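Local coordinates for flagellar hook-associated protein (Burkholderia pseudomallei, PDB 4UT1), which probably serves as a structural, junction-forming protein of the bacterial flagellum, associated with the flagellar hook, at residues Q101-I113 with L147-L161. Sequence-based numbering, arbitrary orientation.
Sequences QLNNYVGSPTAGI and LASQLVAAGQQYSQL. With EDO (1,2-ethanediol), chain G.
Ile-113 packs against Leu-151 on the tight side of this contact, which joins the end of helix 80-106, running antiparallel to helix 134-193, and the start of helix 113-129 to that long helix. Ile-113 is a knob in a hole made by Leu-147, Gln-150, Leu-151 and Ala-154; its CD1 lies 3.8 Å from Leu-151 CD2, the two side chains crossing at about a right angle. A branched aliphatic group suits this buried place, and Tyr-597 of helix 593-630 packs against it too. Leu-102 CD1 touches both Leu-161 CD1, 3.6 Å away, and, obliquely, the ring of Tyr-158 (CE1 at 3.7 Å). The Tyr-158 hydroxyl, carried into the core, is satisfied by a hydrogen bond with Tyr-600.

The other side is more open to solvent, though closely stacked at the ring. Here Tyr-105, its ring swung toward the partner helix by an anti chi1 of 171°, takes Gln-157 over one face: CG of Gln-157 stands 3.4 Å from the ring centroid, a CH-pi contact almost on the normal. Gln-157 suits this border, its methylenes covering the ring while its chain, bent at chi2 (69°), lays the amide over the CD1-CE1 side, 34° from the ring plane. The link is looser at the hydroxyl, where a water donates to Gln-150 O and meets Tyr-105 OH in a weak bond of 3.3 Å. With no direct hydrogen bond between the segments, these helices of the FlgK helical domain cohere through apolar and CH-pi contact, polar groups keeping to the solvent border.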
loop_
_atom_site.group_PDB
_atom_site.type_symbol
_atom_site.label_atom_id
_atom_site.label_comp_id
_atom_site.label_asym_id
_atom_site.label_seq_id
_atom_site.Cartn_x
_atom_site.Cartn_y
_atom_site.Cartn_z
ATOM N N GLN A 101 8.479 -16.494 11.373
ATOM C CA GLN A 101 7.116 -16.961 11.137
ATOM C C GLN A 101 6.510 -16.311 9.886
ATOM O O GLN A 101 5.976 -17.002 9.014
ATOM C CB GLN A 101 6.224 -16.684 12.356
ATOM C CG GLN A 101 4.786 -17.167 12.171
ATOM C CD GLN A 101 3.857 -16.734 13.289
ATOM O OE1 GLN A 101 2.633 -16.786 13.143
ATOM N NE2 GLN A 101 4.427 -16.312 14.410
ATOM N N LEU A 102 6.592 -14.985 9.795
ATOM C CA LEU A 102 6.093 -14.269 8.626
ATOM C C LEU A 102 6.810 -14.712 7.345
ATOM O O LEU A 102 6.180 -14.976 6.322
ATOM C CB LEU A 102 6.243 -12.754 8.824
ATOM C CG LEU A 102 5.743 -11.898 7.660
ATOM C CD1 LEU A 102 4.237 -12.087 7.428
ATOM C CD2 LEU A 102 6.089 -10.429 7.882
ATOM N N ASN A 103 8.132 -14.803 7.412
ATOM C CA ASN A 103 8.935 -15.160 6.245
ATOM C C ASN A 103 8.585 -16.539 5.684
ATOM O O ASN A 103 8.486 -16.730 4.461
ATOM C CB ASN A 103 10.422 -15.107 6.605
ATOM C CG ASN A 103 11.316 -15.224 5.387
ATOM O OD1 ASN A 103 11.083 -14.563 4.367
ATOM N ND2 ASN A 103 12.333 -16.075 5.476
ATOM N N ASN A 104 8.405 -17.495 6.584
ATOM C CA ASN A 104 8.049 -18.856 6.215
ATOM C C ASN A 104 6.685 -18.861 5.559
ATOM O O ASN A 104 6.432 -19.600 4.597
ATOM C CB ASN A 104 8.057 -19.776 7.449
ATOM C CG ASN A 104 9.450 -20.008 7.996
ATOM O OD1 ASN A 104 10.446 -19.743 7.325
ATOM N ND2 ASN A 104 9.528 -20.521 9.222
ATOM N N TYR A 105 5.802 -18.013 6.072
ATOM C CA TYR A 105 4.488 -17.869 5.476
ATOM C C TYR A 105 4.557 -17.278 4.066
ATOM O O TYR A 105 3.957 -17.816 3.146
ATOM C CB TYR A 105 3.586 -16.988 6.329
ATOM C CG TYR A 105 2.308 -16.675 5.600
ATOM C CD1 TYR A 105 1.277 -17.607 5.542
ATOM C CD2 TYR A 105 2.142 -15.466 4.933
ATOM C CE1 TYR A 105 0.106 -17.333 4.856
ATOM C CE2 TYR A 105 0.972 -15.184 4.242
ATOM C CZ TYR A 105 -0.040 -16.120 4.213
ATOM O OH TYR A 105 -1.200 -15.839 3.532
ATOM N N VAL A 106 5.266 -16.162 3.914
ATOM C CA VAL A 106 5.304 -15.441 2.641
ATOM C C VAL A 106 5.966 -16.233 1.514
ATOM O O VAL A 106 5.511 -16.175 0.368
ATOM C CB VAL A 106 6.025 -14.090 2.790
ATOM C CG1 VAL A 106 6.247 -13.460 1.447
ATOM C CG2 VAL A 106 5.188 -13.160 3.655
ATOM N N GLY A 107 7.038 -16.961 1.829
ATOM C CA GLY A 107 7.692 -17.801 0.831
ATOM C C GLY A 107 8.537 -17.049 -0.184
ATOM O O GLY A 107 9.117 -16.005 0.129
ATOM N N SER A 108 8.592 -17.571 -1.412
ATOM C CA SER A 108 9.521 -17.087 -2.426
ATOM C C SER A 108 9.098 -15.759 -3.073
ATOM O O SER A 108 7.913 -15.532 -3.325
ATOM C CB SER A 108 9.689 -18.167 -3.512
ATOM O OG SER A 108 10.209 -17.609 -4.704
ATOM N N PRO A 109 10.074 -14.884 -3.363
ATOM C CA PRO A 109 9.772 -13.586 -3.979
ATOM C C PRO A 109 9.297 -13.724 -5.418
ATOM O O PRO A 109 8.795 -12.761 -5.974
ATOM C CB PRO A 109 11.111 -12.842 -3.910
ATOM C CG PRO A 109 12.132 -13.911 -3.848
ATOM C CD PRO A 109 11.511 -15.026 -3.055
ATOM N N THR A 110 9.451 -14.916 -5.989
ATOM C CA THR A 110 9.081 -15.171 -7.376
ATOM C C THR A 110 7.992 -16.237 -7.478
ATOM O O THR A 110 7.828 -16.863 -8.522
ATOM C CB THR A 110 10.301 -15.635 -8.207
ATOM O OG1 THR A 110 10.933 -16.739 -7.543
ATOM C CG2 THR A 110 11.306 -14.512 -8.363
ATOM N N ALA A 111 7.273 -16.464 -6.382
ATOM C CA ALA A 111 6.176 -17.427 -6.370
ATOM C C ALA A 111 4.926 -16.818 -5.739
ATOM O O ALA A 111 4.820 -15.596 -5.606
ATOM C CB ALA A 111 6.582 -18.698 -5.618
ATOM N N GLY A 112 3.989 -17.679 -5.349
ATOM C CA GLY A 112 2.795 -17.238 -4.651
ATOM C C GLY A 112 2.033 -16.181 -5.428
ATOM O O GLY A 112 1.726 -16.359 -6.604
ATOM N N ILE A 113 1.753 -15.061 -4.775
ATOM C CA ILE A 113 0.972 -14.002 -5.391
ATOM C C ILE A 113 1.609 -13.481 -6.690
ATOM O O ILE A 113 0.903 -13.114 -7.622
ATOM C CB ILE A 113 0.755 -12.847 -4.392
ATOM C CG1 ILE A 113 -0.328 -13.254 -3.375
ATOM C CG2 ILE A 113 0.376 -11.564 -5.132
ATOM C CD1 ILE A 113 -0.254 -12.548 -2.039
ATOM N N LEU A 147 -6.085 -15.583 -7.693
ATOM C CA LEU A 147 -5.393 -14.422 -7.174
ATOM C C LEU A 147 -6.134 -13.812 -5.986
ATOM O O LEU A 147 -5.524 -13.482 -4.964
ATOM C CB LEU A 147 -5.220 -13.379 -8.292
ATOM C CG LEU A 147 -4.665 -12.030 -7.848
ATOM C CD1 LEU A 147 -3.266 -12.177 -7.295
ATOM C CD2 LEU A 147 -4.674 -11.063 -9.052
ATOM N N ALA A 148 -7.450 -13.675 -6.105
ATOM C CA ALA A 148 -8.237 -13.049 -5.039
ATOM C C ALA A 148 -8.156 -13.886 -3.775
ATOM O O ALA A 148 -8.043 -13.361 -2.666
ATOM C CB ALA A 148 -9.694 -12.875 -5.466
ATOM N N SER A 149 -8.206 -15.199 -3.942
ATOM C CA SER A 149 -8.117 -16.088 -2.792
ATOM C C SER A 149 -6.837 -15.857 -2.019
ATOM O O SER A 149 -6.842 -15.836 -0.780
ATOM C CB SER A 149 -8.199 -17.556 -3.239
ATOM O OG SER A 149 -9.533 -17.869 -3.580
ATOM N N GLN A 150 -5.737 -15.696 -2.744
ATOM C CA GLN A 150 -4.439 -15.542 -2.094
ATOM C C GLN A 150 -4.311 -14.186 -1.415
ATOM O O GLN A 150 -3.798 -14.080 -0.285
ATOM C CB GLN A 150 -3.320 -15.752 -3.105
ATOM C CG GLN A 150 -3.176 -17.206 -3.503
ATOM C CD GLN A 150 -2.277 -17.398 -4.695
ATOM O OE1 GLN A 150 -1.143 -16.925 -4.719
ATOM N NE2 GLN A 150 -2.784 -18.081 -5.703
ATOM N N LEU A 151 -4.776 -13.145 -2.095
ATOM C CA LEU A 151 -4.726 -11.808 -1.521
ATOM C C LEU A 151 -5.613 -11.703 -0.274
ATOM O O LEU A 151 -5.196 -11.157 0.730
ATOM C CB LEU A 151 -5.128 -10.762 -2.556
ATOM C CG LEU A 151 -4.073 -10.471 -3.621
ATOM C CD1 LEU A 151 -4.631 -9.559 -4.715
ATOM C CD2 LEU A 151 -2.807 -9.859 -2.995
ATOM N N VAL A 152 -6.845 -12.194 -0.353
ATOM C CA VAL A 152 -7.736 -12.196 0.800
ATOM C C VAL A 152 -7.166 -13.042 1.963
ATOM O O VAL A 152 -7.177 -12.595 3.110
ATOM C CB VAL A 152 -9.147 -12.705 0.399
ATOM C CG1 VAL A 152 -10.012 -12.958 1.622
ATOM C CG2 VAL A 152 -9.814 -11.723 -0.521
ATOM N N ALA A 153 -6.650 -14.239 1.675
ATOM C CA ALA A 153 -6.028 -15.063 2.714
ATOM C C ALA A 153 -4.812 -14.353 3.303
ATOM O O ALA A 153 -4.578 -14.416 4.505
ATOM C CB ALA A 153 -5.635 -16.450 2.167
ATOM N N ALA A 154 -4.060 -13.643 2.461
ATOM C CA ALA A 154 -2.951 -12.842 2.964
ATOM C C ALA A 154 -3.427 -11.788 3.975
ATOM O O ALA A 154 -2.784 -11.571 5.001
ATOM C CB ALA A 154 -2.213 -12.168 1.817
ATOM N N GLY A 155 -4.555 -11.139 3.690
ATOM C CA GLY A 155 -5.103 -10.144 4.609
ATOM C C GLY A 155 -5.403 -10.776 5.959
ATOM O O GLY A 155 -5.132 -10.193 7.016
ATOM N N GLN A 156 -5.967 -11.976 5.920
ATOM C CA GLN A 156 -6.277 -12.717 7.142
ATOM C C GLN A 156 -5.014 -13.063 7.926
ATOM O O GLN A 156 -5.002 -12.954 9.151
ATOM C CB GLN A 156 -7.046 -13.994 6.817
ATOM C CG GLN A 156 -8.424 -13.790 6.208
ATOM C CD GLN A 156 -9.465 -13.352 7.220
ATOM O OE1 GLN A 156 -9.560 -13.905 8.324
ATOM N NE2 GLN A 156 -10.258 -12.350 6.848
ATOM N N GLN A 157 -3.962 -13.490 7.232
ATOM C CA GLN A 157 -2.703 -13.839 7.889
ATOM C C GLN A 157 -2.060 -12.632 8.557
ATOM O O GLN A 157 -1.594 -12.704 9.704
ATOM C CB GLN A 157 -1.719 -14.465 6.901
ATOM C CG GLN A 157 -0.369 -14.816 7.532
ATOM C CD GLN A 157 -0.473 -15.969 8.534
ATOM O OE1 GLN A 157 -1.140 -16.973 8.273
ATOM N NE2 GLN A 157 0.176 -15.823 9.678
ATOM N N TYR A 158 -2.045 -11.505 7.860
ATOM C CA TYR A 158 -1.480 -10.316 8.464
ATOM C C TYR A 158 -2.266 -9.883 9.693
ATOM O O TYR A 158 -1.669 -9.550 10.717
ATOM C CB TYR A 158 -1.381 -9.182 7.428
ATOM C CG TYR A 158 -0.099 -9.321 6.646
ATOM C CD1 TYR A 158 1.117 -8.976 7.225
ATOM C CD2 TYR A 158 -0.090 -9.853 5.353
ATOM C CE1 TYR A 158 2.298 -9.121 6.550
ATOM C CE2 TYR A 158 1.088 -10.001 4.667
ATOM C CZ TYR A 158 2.280 -9.641 5.260
ATOM O OH TYR A 158 3.462 -9.798 4.577
ATOM N N SER A 159 -3.592 -9.920 9.634
ATOM C CA SER A 159 -4.374 -9.484 10.779
ATOM C C SER A 159 -4.244 -10.504 11.913
ATOM O O SER A 159 -4.332 -10.160 13.085
ATOM C CB SER A 159 -5.841 -9.283 10.390
ATOM O OG SER A 159 -6.405 -10.495 9.949
ATOM N N GLN A 160 -4.026 -11.766 11.552
ATOM C CA GLN A 160 -3.874 -12.796 12.564
ATOM C C GLN A 160 -2.568 -12.606 13.339
ATOM O O GLN A 160 -2.546 -12.675 14.574
ATOM C CB GLN A 160 -3.957 -14.187 11.920
ATOM C CG GLN A 160 -5.389 -14.559 11.512
ATOM C CD GLN A 160 -5.457 -15.796 10.600
ATOM O OE1 GLN A 160 -4.445 -16.435 10.327
ATOM N NE2 GLN A 160 -6.658 -16.114 10.119
ATOM N N LEU A 161 -1.491 -12.359 12.608
ATOM C CA LEU A 161 -0.217 -11.998 13.208
ATOM C C LEU A 161 -0.343 -10.727 14.051
ATOM O O LEU A 161 0.220 -10.641 15.154
ATOM C CB LEU A 161 0.846 -11.809 12.127
ATOM C CG LEU A 161 1.408 -13.106 11.541
ATOM C CD1 LEU A 161 2.407 -12.794 10.446
ATOM C CD2 LEU A 161 2.051 -13.934 12.642
HETATM C C1 EDO G . -11.167 -10.292 11.703
HETATM O O1 EDO G . -11.401 -11.242 12.746
HETATM C C2 EDO G . -10.766 -11.077 10.461
HETATM O O2 EDO G . -10.550 -10.184 9.370
HETATM O O HOH W 1 -2.214 -16.105 0.391
#